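Local coordinates for protein angiotensin-converting enzyme (Anopheles gambiae, PDB 6S1Y) that is a zinc-dependent metalloprotease of the angiotensin-converting enzyme family, probably trimming short peptides as its relatives do, at residues 27-38 against 331-342. Sequence-based numbering, arbitrary orientation.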
loop_
_atom_site.group_PDB
_atom_site.type_symbol
_atom_site.label_atom_id
_atom_site.label_comp_id
_atom_site.label_asym_id
_atom_site.label_seq_id
_atom_site.Cartn_x
_atom_site.Cartn_y
_atom_site.Cartn_z
ATOM N N GLN A 27 -6.885 -12.420 -22.565
ATOM C CA GLN A 27 -6.497 -13.106 -21.339
ATOM C C GLN A 27 -5.217 -13.918 -21.513
ATOM O O GLN A 27 -4.361 -13.948 -20.616
ATOM C CB GLN A 27 -7.640 -14.007 -20.877
ATOM C CG GLN A 27 -7.294 -14.880 -19.706
ATOM C CD GLN A 27 -8.506 -15.577 -19.134
ATOM O OE1 GLN A 27 -9.637 -15.309 -19.530
ATOM N NE2 GLN A 27 -8.276 -16.466 -18.184
ATOM N N GLN A 28 -5.056 -14.575 -22.661
ATOM C CA GLN A 28 -3.904 -15.451 -22.837
ATOM C C GLN A 28 -2.602 -14.665 -22.968
ATOM O O GLN A 28 -1.586 -15.050 -22.373
ATOM C CB GLN A 28 -4.133 -16.367 -24.040
ATOM C CG GLN A 28 -5.293 -17.334 -23.785
ATOM C CD GLN A 28 -5.494 -18.364 -24.885
ATOM O OE1 GLN A 28 -4.530 -18.894 -25.452
ATOM N NE2 GLN A 28 -6.759 -18.662 -25.187
ATOM N N THR A 29 -2.596 -13.566 -23.725
ATOM C CA THR A 29 -1.362 -12.795 -23.802
ATOM C C THR A 29 -1.105 -12.037 -22.502
ATOM O O THR A 29 0.054 -11.852 -22.120
ATOM C CB THR A 29 -1.375 -11.834 -24.998
ATOM O OG1 THR A 29 -2.533 -10.992 -24.933
ATOM C CG2 THR A 29 -1.378 -12.618 -26.296
ATOM N N LYS A 30 -2.158 -11.621 -21.789
ATOM C CA LYS A 30 -1.917 -10.958 -20.515
ATOM C C LYS A 30 -1.325 -11.934 -19.507
ATOM O O LYS A 30 -0.472 -11.554 -18.692
ATOM C CB LYS A 30 -3.189 -10.334 -19.949
ATOM C CG LYS A 30 -2.878 -9.243 -18.906
ATOM C CD LYS A 30 -4.089 -8.913 -18.029
ATOM C CE LYS A 30 -3.802 -7.769 -17.039
ATOM N NZ LYS A 30 -4.417 -6.470 -17.499
ATOM N N ALA A 31 -1.744 -13.197 -19.565
ATOM C CA ALA A 31 -1.148 -14.208 -18.701
ATOM C C ALA A 31 0.301 -14.442 -19.079
ATOM O O ALA A 31 1.178 -14.464 -18.217
ATOM C CB ALA A 31 -1.945 -15.510 -18.774
ATOM N N HIS A 32 0.579 -14.612 -20.372
ATOM C CA HIS A 32 1.965 -14.776 -20.800
ATOM C C HIS A 32 2.810 -13.609 -20.309
ATOM O O HIS A 32 3.934 -13.789 -19.839
ATOM C CB HIS A 32 2.028 -14.898 -22.325
ATOM C CG HIS A 32 3.404 -15.150 -22.856
ATOM N ND1 HIS A 32 4.113 -14.204 -23.568
ATOM C CD2 HIS A 32 4.211 -16.234 -22.762
ATOM C CE1 HIS A 32 5.295 -14.695 -23.895
ATOM N NE2 HIS A 32 5.380 -15.926 -23.416
ATOM N N GLN A 33 2.262 -12.404 -20.367
ATOM C CA GLN A 33 3.021 -11.237 -19.946
ATOM C C GLN A 33 3.242 -11.242 -18.439
ATOM O O GLN A 33 4.363 -11.016 -17.966
ATOM C CB GLN A 33 2.285 -9.986 -20.407
ATOM C CG GLN A 33 2.985 -8.717 -20.071
ATOM C CD GLN A 33 2.195 -7.927 -19.085
ATOM O OE1 GLN A 33 1.313 -7.148 -19.460
ATOM N NE2 GLN A 33 2.483 -8.138 -17.797
ATOM N N THR A 34 2.195 -11.540 -17.671
ATOM C CA THR A 34 2.342 -11.636 -16.227
ATOM C C THR A 34 3.396 -12.666 -15.847
ATOM O O THR A 34 4.221 -12.432 -14.946
ATOM C CB THR A 34 1.004 -12.003 -15.597
ATOM O OG1 THR A 34 0.072 -10.942 -15.793
ATOM C CG2 THR A 34 1.167 -12.244 -14.124
ATOM N N LEU A 35 3.384 -13.816 -16.525
ATOM C CA LEU A 35 4.319 -14.880 -16.198
ATOM C C LEU A 35 5.760 -14.421 -16.381
ATOM O O LEU A 35 6.618 -14.676 -15.524
ATOM C CB LEU A 35 4.018 -16.097 -17.066
ATOM C CG LEU A 35 4.268 -17.471 -16.454
ATOM C CD1 LEU A 35 3.740 -18.526 -17.429
ATOM C CD2 LEU A 35 5.737 -17.676 -16.145
ATOM N N ALA A 36 6.047 -13.737 -17.489
ATOM C CA ALA A 36 7.400 -13.254 -17.716
ATOM C C ALA A 36 7.789 -12.205 -16.683
ATOM O O ALA A 36 8.954 -12.150 -16.265
ATOM C CB ALA A 36 7.519 -12.702 -19.137
ATOM N N ALA A 37 6.830 -11.377 -16.248
ATOM C CA ALA A 37 7.117 -10.383 -15.214
ATOM C C ALA A 37 7.436 -11.054 -13.883
ATOM O O ALA A 37 8.348 -10.629 -13.165
ATOM C CB ALA A 37 5.934 -9.424 -15.075
ATOM N N TRP A 38 6.723 -12.124 -13.552
ATOM C CA TRP A 38 7.047 -12.878 -12.347
ATOM C C TRP A 38 8.479 -13.400 -12.377
ATOM O O TRP A 38 9.196 -13.334 -11.368
ATOM C CB TRP A 38 6.067 -14.030 -12.186
ATOM C CG TRP A 38 6.455 -14.999 -11.144
ATOM C CD1 TRP A 38 7.215 -16.124 -11.314
ATOM C CD2 TRP A 38 6.095 -14.962 -9.756
ATOM N NE1 TRP A 38 7.346 -16.786 -10.115
ATOM C CE2 TRP A 38 6.669 -16.098 -9.144
ATOM C CE3 TRP A 38 5.333 -14.083 -8.972
ATOM C CZ2 TRP A 38 6.519 -16.375 -7.781
ATOM C CZ3 TRP A 38 5.177 -14.366 -7.611
ATOM C CH2 TRP A 38 5.775 -15.496 -7.033
ATOM N N TRP A 331 0.220 -11.906 -6.791
ATOM C CA TRP A 331 0.156 -12.024 -8.242
ATOM C C TRP A 331 -1.015 -12.878 -8.701
ATOM O O TRP A 331 -1.261 -13.955 -8.169
ATOM C CB TRP A 331 1.444 -12.631 -8.791
ATOM C CG TRP A 331 2.628 -11.735 -8.655
ATOM C CD1 TRP A 331 3.249 -11.367 -7.496
ATOM C CD2 TRP A 331 3.343 -11.099 -9.718
ATOM N NE1 TRP A 331 4.310 -10.535 -7.778
ATOM C CE2 TRP A 331 4.379 -10.346 -9.133
ATOM C CE3 TRP A 331 3.199 -11.084 -11.108
ATOM C CZ2 TRP A 331 5.274 -9.590 -9.888
ATOM C CZ3 TRP A 331 4.088 -10.323 -11.862
ATOM C CH2 TRP A 331 5.113 -9.592 -11.253
ATOM N N ASP A 332 -1.709 -12.386 -9.722
ATOM C CA ASP A 332 -2.816 -13.068 -10.380
ATOM C C ASP A 332 -2.366 -13.449 -11.786
ATOM O O ASP A 332 -2.008 -12.571 -12.590
ATOM C CB ASP A 332 -4.043 -12.157 -10.442
ATOM C CG ASP A 332 -5.276 -12.868 -11.008
ATOM O OD1 ASP A 332 -5.180 -14.090 -11.300
ATOM O OD2 ASP A 332 -6.341 -12.206 -11.149
ATOM N N PHE A 333 -2.377 -14.744 -12.089
ATOM C CA PHE A 333 -1.908 -15.212 -13.392
ATOM C C PHE A 333 -3.048 -15.485 -14.356
ATOM O O PHE A 333 -2.823 -16.072 -15.415
ATOM C CB PHE A 333 -1.024 -16.445 -13.230
ATOM C CG PHE A 333 0.294 -16.140 -12.576
ATOM C CD1 PHE A 333 0.429 -16.181 -11.199
ATOM C CD2 PHE A 333 1.379 -15.766 -13.338
ATOM C CE1 PHE A 333 1.626 -15.884 -10.600
ATOM C CE2 PHE A 333 2.578 -15.455 -12.751
ATOM C CZ PHE A 333 2.706 -15.510 -11.376
ATOM N N PHE A 334 -4.264 -15.056 -14.015
ATOM C CA PHE A 334 -5.362 -14.996 -14.980
ATOM C C PHE A 334 -5.609 -16.362 -15.616
ATOM O O PHE A 334 -5.882 -16.476 -16.809
ATOM C CB PHE A 334 -5.090 -13.926 -16.044
ATOM C CG PHE A 334 -4.953 -12.539 -15.477
ATOM C CD1 PHE A 334 -6.066 -11.743 -15.285
ATOM C CD2 PHE A 334 -3.713 -12.041 -15.107
ATOM C CE1 PHE A 334 -5.946 -10.471 -14.746
ATOM C CE2 PHE A 334 -3.594 -10.777 -14.567
ATOM C CZ PHE A 334 -4.713 -9.993 -14.391
ATOM N N ALA A 335 -5.483 -17.408 -14.809
ATOM C CA ALA A 335 -5.880 -18.760 -15.183
ATOM C C ALA A 335 -6.925 -19.190 -14.160
ATOM O O ALA A 335 -7.837 -18.419 -13.850
ATOM C CB ALA A 335 -4.684 -19.702 -15.217
ATOM N N ILE A 336 -6.796 -20.388 -13.598
ATOM C CA ILE A 336 -7.650 -20.807 -12.490
ATOM C C ILE A 336 -6.753 -21.289 -11.359
ATOM O O ILE A 336 -5.928 -22.191 -11.555
ATOM C CB ILE A 336 -8.648 -21.905 -12.891
ATOM C CG1 ILE A 336 -9.659 -21.386 -13.916
ATOM C CG2 ILE A 336 -9.403 -22.384 -11.672
ATOM C CD1 ILE A 336 -10.506 -20.201 -13.404
ATOM N N ASP A 337 -6.897 -20.673 -10.189
ATOM C CA ASP A 337 -6.183 -21.047 -8.975
ATOM C C ASP A 337 -4.682 -20.856 -9.074
ATOM O O ASP A 337 -3.953 -21.290 -8.179
ATOM C CB ASP A 337 -6.495 -22.500 -8.580
ATOM C CG ASP A 337 -7.933 -22.667 -8.113
ATOM O OD1 ASP A 337 -8.671 -21.654 -8.158
ATOM O OD2 ASP A 337 -8.320 -23.787 -7.698
ATOM N N ASP A 338 -4.173 -20.208 -10.120
ATOM C CA ASP A 338 -2.741 -19.900 -10.147
ATOM C C ASP A 338 -2.591 -18.488 -9.587
ATOM O O ASP A 338 -2.761 -17.485 -10.302
ATOM C CB ASP A 338 -2.141 -20.048 -11.533
ATOM C CG ASP A 338 -0.620 -19.873 -11.524
ATOM O OD1 ASP A 338 -0.036 -19.669 -10.428
ATOM O OD2 ASP A 338 -0.011 -19.923 -12.625
ATOM N N VAL A 339 -2.296 -18.428 -8.291
ATOM C CA VAL A 339 -2.167 -17.189 -7.541
ATOM C C VAL A 339 -0.967 -17.347 -6.623
ATOM O O VAL A 339 -0.758 -18.425 -6.048
ATOM C CB VAL A 339 -3.456 -16.867 -6.747
ATOM C CG1 VAL A 339 -4.609 -16.551 -7.709
ATOM C CG2 VAL A 339 -3.832 -18.013 -5.820
ATOM N N ARG A 340 -0.167 -16.284 -6.496
ATOM C CA ARG A 340 1.101 -16.434 -5.802
ATOM C C ARG A 340 1.486 -15.165 -5.054
ATOM O O ARG A 340 1.208 -14.047 -5.489
ATOM C CB ARG A 340 2.242 -16.790 -6.768
ATOM C CG ARG A 340 1.888 -17.828 -7.797
ATOM C CD ARG A 340 3.078 -18.174 -8.678
ATOM N NE ARG A 340 2.637 -18.707 -9.966
ATOM C CZ ARG A 340 3.450 -19.006 -10.971
ATOM N NH1 ARG A 340 4.753 -18.840 -10.838
ATOM N NH2 ARG A 340 2.950 -19.464 -12.110
ATOM N N ILE A 341 2.188 -15.371 -3.944
ATOM C CA ILE A 341 2.786 -14.297 -3.173
ATOM C C ILE A 341 4.291 -14.450 -3.244
ATOM O O ILE A 341 4.822 -15.565 -3.155
ATOM C CB ILE A 341 2.284 -14.309 -1.709
ATOM C CG1 ILE A 341 0.852 -13.773 -1.669
ATOM C CG2 ILE A 341 3.233 -13.524 -0.803
ATOM C CD1 ILE A 341 0.156 -13.880 -0.300
ATOM N N LYS A 342 4.979 -13.326 -3.393
ATOM C CA LYS A 342 6.429 -13.257 -3.292
ATOM C C LYS A 342 6.716 -12.299 -2.142
ATOM O O LYS A 342 6.463 -11.091 -2.249
ATOM C CB LYS A 342 7.051 -12.788 -4.606
ATOM C CG LYS A 342 8.558 -12.635 -4.562
ATOM C CD LYS A 342 9.157 -12.588 -5.980
ATOM C CE LYS A 342 8.522 -11.500 -6.850
ATOM N NZ LYS A 342 8.972 -10.135 -6.481
#
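The indole of W38 is held by side chains of the 331-342 hairpin. R340 lies over one face: its CD packs on the six-membered ring, and CZ stands 4.7 Å from the five-membered ring centroid, a cation-pi contact. F333 turns its edge to that face in an offset edge-to-face pair, with CZ 3.8 Å from W38 CG. W38 in turn drives its edge into the face of W331, W38 CZ3 lying 3.6 Å from W331 CD1 with the planes at 86°; I341 O also lies at the edge. Having CG anti to the backbone N (chi1 169°) swings the W38 ring off the helix into this cluster.

The R340 guanidinium is fixed by D338, which takes NE and NH2 side-on, one on each carboxylate oxygen; F333 CZ covers one face. This pairing should temper the positive charge facing the indole. Back toward the N-terminal end of the helix, CG2 of T34 presses on F333 CD2 at 3.6 Å, while T34 OG1 bonds back to K30 O. The CD and CE methylenes of K30 lie over one face of F334, CD 4.0 Å from the ring centroid, and D332 OD2 over the opposite face. D332 OD1 closes an Asx turn by accepting from F334 N. The one hydrogen bond between the segments runs from extended Q27, NE2 to F334 O, 2.8 Å, from above the carbonyl plane.

Helix 12-42 thus packs against the two-stranded antiparallel hairpin 329-332/339-342, whose I341 touches E358 and I362 of helix 349-368, the helix bearing two of the three zinc ligands, H357 and H361.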